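Local coordinates for protein aminoglycoside N(3)-acetyltransferase (Streptomyces griseus, PDB 7LAP) that probably transfers an acetyl group to the 3-amino group of aminoglycoside antibiotics, and so is linked to resistance against them, at residues E98-R101 against A102-A106; G250-A254 against A255-R259. All blocks are in the same frame, centred on the assembly; numbering follows the deposited sequence.

Interaction 1. Residues E98-R101 against A102-A106; sequences EAVR and AHHPA
Val-100 O takes two backbone N-H groups where its helix runs out: His-104 N at 2.9 Å, and His-103 N in a weak bond at 3.3 Å. His-103 N also donates to Ala-99 O, 2.8 Å away, in a bond clearly bent at 132°, its hydrogen thus shared between two successive carbonyls. One step earlier, Ala-102 N closes an ordinary helical turn on Glu-98 O. This is the C-terminal turn of helix 94-103, which unwinds at His-104, the first residue to leave helical backbone angles. The His-104 CB still lies beside Val-100 CG1 at 4.1 Å, the two side chains running alongside each other and pointing the same way. With its CG anti to the backbone N (chi1 -163°), the His-104 imidazole continues away from the turn to meet the Trp-81 ring. His-103 is turned differently: its CD2 comes to 3.4 Å from Ala-99 O, while the methyl of Ala-102 sits over one ring face, offset toward the rim. The Glu-98 chain bends at chi2 (48°), bringing OE2 to 3.8 Å from Ala-102 CB. Arg-101 sends its guanidinium away to a salt bridge with Glu-208, and Pro-21 of the second subunit packs on Val-100.

Interaction 2. Residues G250-A254 against A255-R259; sequences GSMLA and AGIGR
Ala-255, Met-252 and Ile-257 carry most of this turn, where helix 244-254 ends and the chain heads for strand 259-263. Ala-255 N closes the last regular turn on Ser-251 O at 2.9 Å, its methyl 3.4 Å from that oxygen. Beyond it the chain reverses in a Schellman motif: Ile-257 N reaches back to Met-252 O at 3.1 Å, fairly straight (158°), and Gly-256 N donates to Leu-253 O from above the carbonyl plane. At the positive phi of Gly-256 a CB would press on the preceding carbonyl oxygen, which calls for glycine. Met-252 and Ile-257 form the motif's hydrophobic pair, their side chains crossing at about a right angle. Anti placement of Met-252 CG (chi1 -170°) and of the Ile-257 CG2 branch turns these two carbons to face each other at 3.6 Å. Phe-279 of helix 273-289 packs on Ile-257 and Ala-255, Ala-276 on Met-252. Leu-253 CD2 lies 3.7 Å from Ile-257 O. A water donates to Leu-253 O and Gly-258 O, both at 2.8 Å. Backbone bonds and this water thus satisfy Ser-251 O, Met-252 O and Leu-253 O as the helix runs out, while Met-252 and Ile-257 close the apolar side against helix 273-289.

In the fold
Along the chain the two contacts come in series, neither nested nor crossed, and each is a turn at the C-terminal end of a helix. Interaction 1 comes first, where helix 94-103 gives way to loop; Arg-217 and Trp-219 on strand 216-225 bond backbone oxygens there, tying it to the two-stranded antiparallel sheet, and the second subunit packs against it. Much later, interaction 2 closes helix 244-254 and leads into strand 259-263, an outermost strand of the mixed sheet within this chain, where Arg-259 pairs with Leu-270 of strand 266-272. The centres of interaction 1 and interaction 2 are about 45 Å apart, on opposite sides of the chain's centre, and the two do not touch.

Interaction 1. Residues E98-R101 against A102-A106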
loop_
_atom_site.group_PDB
_atom_site.type_symbol
_atom_site.label_atom_id
_atom_site.label_comp_id
_atom_site.label_asym_id
_atom_site.label_seq_id
_atom_site.Cartn_x
_atom_site.Cartn_y
_atom_site.Cartn_z
ATOM N N GLU B 98 22.535 4.548 17.212
ATOM C CA GLU B 98 23.614 4.746 16.245
ATOM C C GLU B 98 23.322 4.036 14.924
ATOM O O GLU B 98 23.619 4.567 13.845
ATOM C CB GLU B 98 24.940 4.260 16.827
ATOM C CG GLU B 98 26.130 4.433 15.887
ATOM C CD GLU B 98 26.216 5.832 15.251
ATOM O OE1 GLU B 98 25.841 6.841 15.908
ATOM O OE2 GLU B 98 26.657 5.919 14.077
ATOM N N ALA B 99 22.766 2.822 14.990
ATOM C CA ALA B 99 22.366 2.124 13.773
ATOM C C ALA B 99 21.322 2.924 13.002
ATOM O O ALA B 99 21.408 3.054 11.779
ATOM C CB ALA B 99 21.818 0.741 14.121
ATOM N N VAL B 100 20.333 3.475 13.708
ATOM C CA VAL B 100 19.326 4.319 13.067
ATOM C C VAL B 100 19.979 5.533 12.418
ATOM O O VAL B 100 19.728 5.840 11.249
ATOM C CB VAL B 100 18.248 4.732 14.087
ATOM C CG1 VAL B 100 17.301 5.768 13.503
ATOM C CG2 VAL B 100 17.499 3.519 14.557
ATOM N N ARG B 101 20.841 6.237 13.163
ATOM C CA ARG B 101 21.463 7.450 12.641
ATOM C C ARG B 101 22.375 7.157 11.459
ATOM O O ARG B 101 22.502 7.979 10.547
ATOM C CB ARG B 101 22.268 8.146 13.734
ATOM C CG ARG B 101 21.438 8.986 14.650
ATOM C CD ARG B 101 22.123 10.308 14.968
ATOM N NE ARG B 101 21.145 11.301 15.413
ATOM C CZ ARG B 101 20.482 11.228 16.568
ATOM N NH1 ARG B 101 20.691 10.211 17.407
ATOM N NH2 ARG B 101 19.604 12.169 16.888
ATOM N N ALA B 102 23.061 6.018 11.482
ATOM C CA ALA B 102 23.960 5.674 10.389
ATOM C C ALA B 102 23.224 5.078 9.190
ATOM O O ALA B 102 23.675 5.249 8.057
ATOM C CB ALA B 102 25.024 4.693 10.883
ATOM N N HIS B 103 22.099 4.388 9.389
ATOM C CA HIS B 103 21.553 3.562 8.308
ATOM C C HIS B 103 20.096 3.811 7.936
ATOM O O HIS B 103 19.648 3.263 6.918
ATOM C CB HIS B 103 21.711 2.068 8.649
ATOM C CG HIS B 103 23.129 1.673 8.909
ATOM N ND1 HIS B 103 24.110 1.762 7.946
ATOM C CD2 HIS B 103 23.746 1.252 10.037
ATOM C CE1 HIS B 103 25.267 1.394 8.463
ATOM N NE2 HIS B 103 25.073 1.074 9.729
ATOM N N HIS B 104 19.340 4.571 8.714
ATOM C CA HIS B 104 17.956 4.828 8.329
ATOM C C HIS B 104 17.899 5.655 7.046
ATOM O O HIS B 104 18.450 6.759 7.004
ATOM C CB HIS B 104 17.188 5.531 9.436
ATOM C CG HIS B 104 15.702 5.445 9.268
ATOM N ND1 HIS B 104 14.920 4.604 10.018
ATOM C CD2 HIS B 104 14.864 6.073 8.407
ATOM C CE1 HIS B 104 13.654 4.741 9.658
ATOM N NE2 HIS B 104 13.597 5.622 8.675
ATOM N N PRO B 105 17.250 5.171 5.993
ATOM C CA PRO B 105 17.253 5.915 4.731
ATOM C C PRO B 105 16.502 7.239 4.835
ATOM O O PRO B 105 15.626 7.429 5.683
ATOM C CB PRO B 105 16.559 4.959 3.755
ATOM C CG PRO B 105 15.651 4.106 4.658
ATOM C CD PRO B 105 16.404 3.964 5.948
ATOM N N ALA B 106 16.877 8.166 3.958
ATOM C CA ALA B 106 16.210 9.456 3.875
ATOM C C ALA B 106 14.782 9.306 3.369
ATOM O O ALA B 106 14.490 8.461 2.512
ATOM C CB ALA B 106 16.954 10.378 2.910
#

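Interaction 2. Residues G250-A254 against A255-R259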
loop_
_atom_site.group_PDB
_atom_site.type_symbol
_atom_site.label_atom_id
_atom_site.label_comp_id
_atom_site.label_asym_id
_atom_site.label_seq_id
_atom_site.Cartn_x
_atom_site.Cartn_y
_atom_site.Cartn_z
ATOM N N GLY B 250 -17.824 18.583 15.555
ATOM C CA GLY B 250 -19.221 18.486 15.938
ATOM C C GLY B 250 -19.843 19.842 16.223
ATOM O O GLY B 250 -20.971 20.125 15.802
ATOM N N SER B 251 -19.112 20.707 16.937
ATOM C CA SER B 251 -19.598 22.065 17.176
ATOM C C SER B 251 -19.641 22.861 15.885
ATOM O O SER B 251 -20.554 23.666 15.667
ATOM C CB SER B 251 -18.707 22.796 18.181
ATOM O OG SER B 251 -18.469 22.002 19.319
ATOM N N MET B 252 -18.625 22.683 15.046
ATOM C CA MET B 252 -18.618 23.293 13.725
ATOM C C MET B 252 -19.906 22.972 12.979
ATOM O O MET B 252 -20.607 23.870 12.491
ATOM C CB MET B 252 -17.405 22.774 12.956
ATOM C CG MET B 252 -17.105 23.462 11.671
ATOM S SD MET B 252 -15.655 22.689 10.911
ATOM C CE MET B 252 -14.349 22.958 12.127
ATOM N N LEU B 253 -20.225 21.681 12.887
ATOM C CA LEU B 253 -21.413 21.244 12.164
ATOM C C LEU B 253 -22.676 21.826 12.783
ATOM O O LEU B 253 -23.569 22.289 12.063
ATOM C CB LEU B 253 -21.484 19.721 12.154
ATOM C CG LEU B 253 -20.495 19.054 11.201
ATOM C CD1 LEU B 253 -20.255 17.591 11.642
ATOM C CD2 LEU B 253 -21.028 19.134 9.768
ATOM N N ALA B 254 -22.754 21.824 14.118
ATOM C CA ALA B 254 -23.937 22.334 14.809
ATOM C C ALA B 254 -24.108 23.827 14.589
ATOM O O ALA B 254 -25.231 24.325 14.592
ATOM C CB ALA B 254 -23.852 22.030 16.310
ATOM N N ALA B 255 -23.017 24.553 14.396
ATOM C CA ALA B 255 -23.069 25.968 14.057
ATOM C C ALA B 255 -23.401 26.221 12.588
ATOM O O ALA B 255 -23.341 27.376 12.151
ATOM C CB ALA B 255 -21.729 26.630 14.387
ATOM N N GLY B 256 -23.700 25.179 11.806
ATOM C CA GLY B 256 -24.052 25.339 10.408
ATOM C C GLY B 256 -22.899 25.408 9.430
ATOM O O GLY B 256 -23.111 25.821 8.283
ATOM N N ILE B 257 -21.690 25.029 9.828
ATOM C CA ILE B 257 -20.545 25.003 8.924
ATOM C C ILE B 257 -20.336 23.555 8.494
ATOM O O ILE B 257 -19.981 22.702 9.313
ATOM C CB ILE B 257 -19.291 25.574 9.593
ATOM C CG1 ILE B 257 -19.492 27.057 9.908
ATOM C CG2 ILE B 257 -18.084 25.382 8.728
ATOM C CD1 ILE B 257 -18.482 27.612 10.874
ATOM N N GLY B 258 -20.533 23.266 7.219
ATOM C CA GLY B 258 -20.364 21.910 6.733
ATOM C C GLY B 258 -21.702 21.290 6.344
ATOM O O GLY B 258 -22.749 21.580 6.930
ATOM N N ARG B 259 -21.673 20.450 5.323
ATOM C CA ARG B 259 -22.873 19.806 4.829
ATOM C C ARG B 259 -22.657 18.308 4.959
ATOM O O ARG B 259 -21.579 17.804 4.639
ATOM C CB ARG B 259 -23.169 20.213 3.361
ATOM C CG ARG B 259 -24.266 19.356 2.687
ATOM C CD ARG B 259 -24.950 20.071 1.511
ATOM N NE ARG B 259 -25.733 19.161 0.653
ATOM C CZ ARG B 259 -27.003 18.801 0.874
ATOM N NH1 ARG B 259 -27.665 19.272 1.929
ATOM N NH2 ARG B 259 -27.633 17.980 0.027
HETATM O O HOH W 1 -24.023 22.016 9.350
#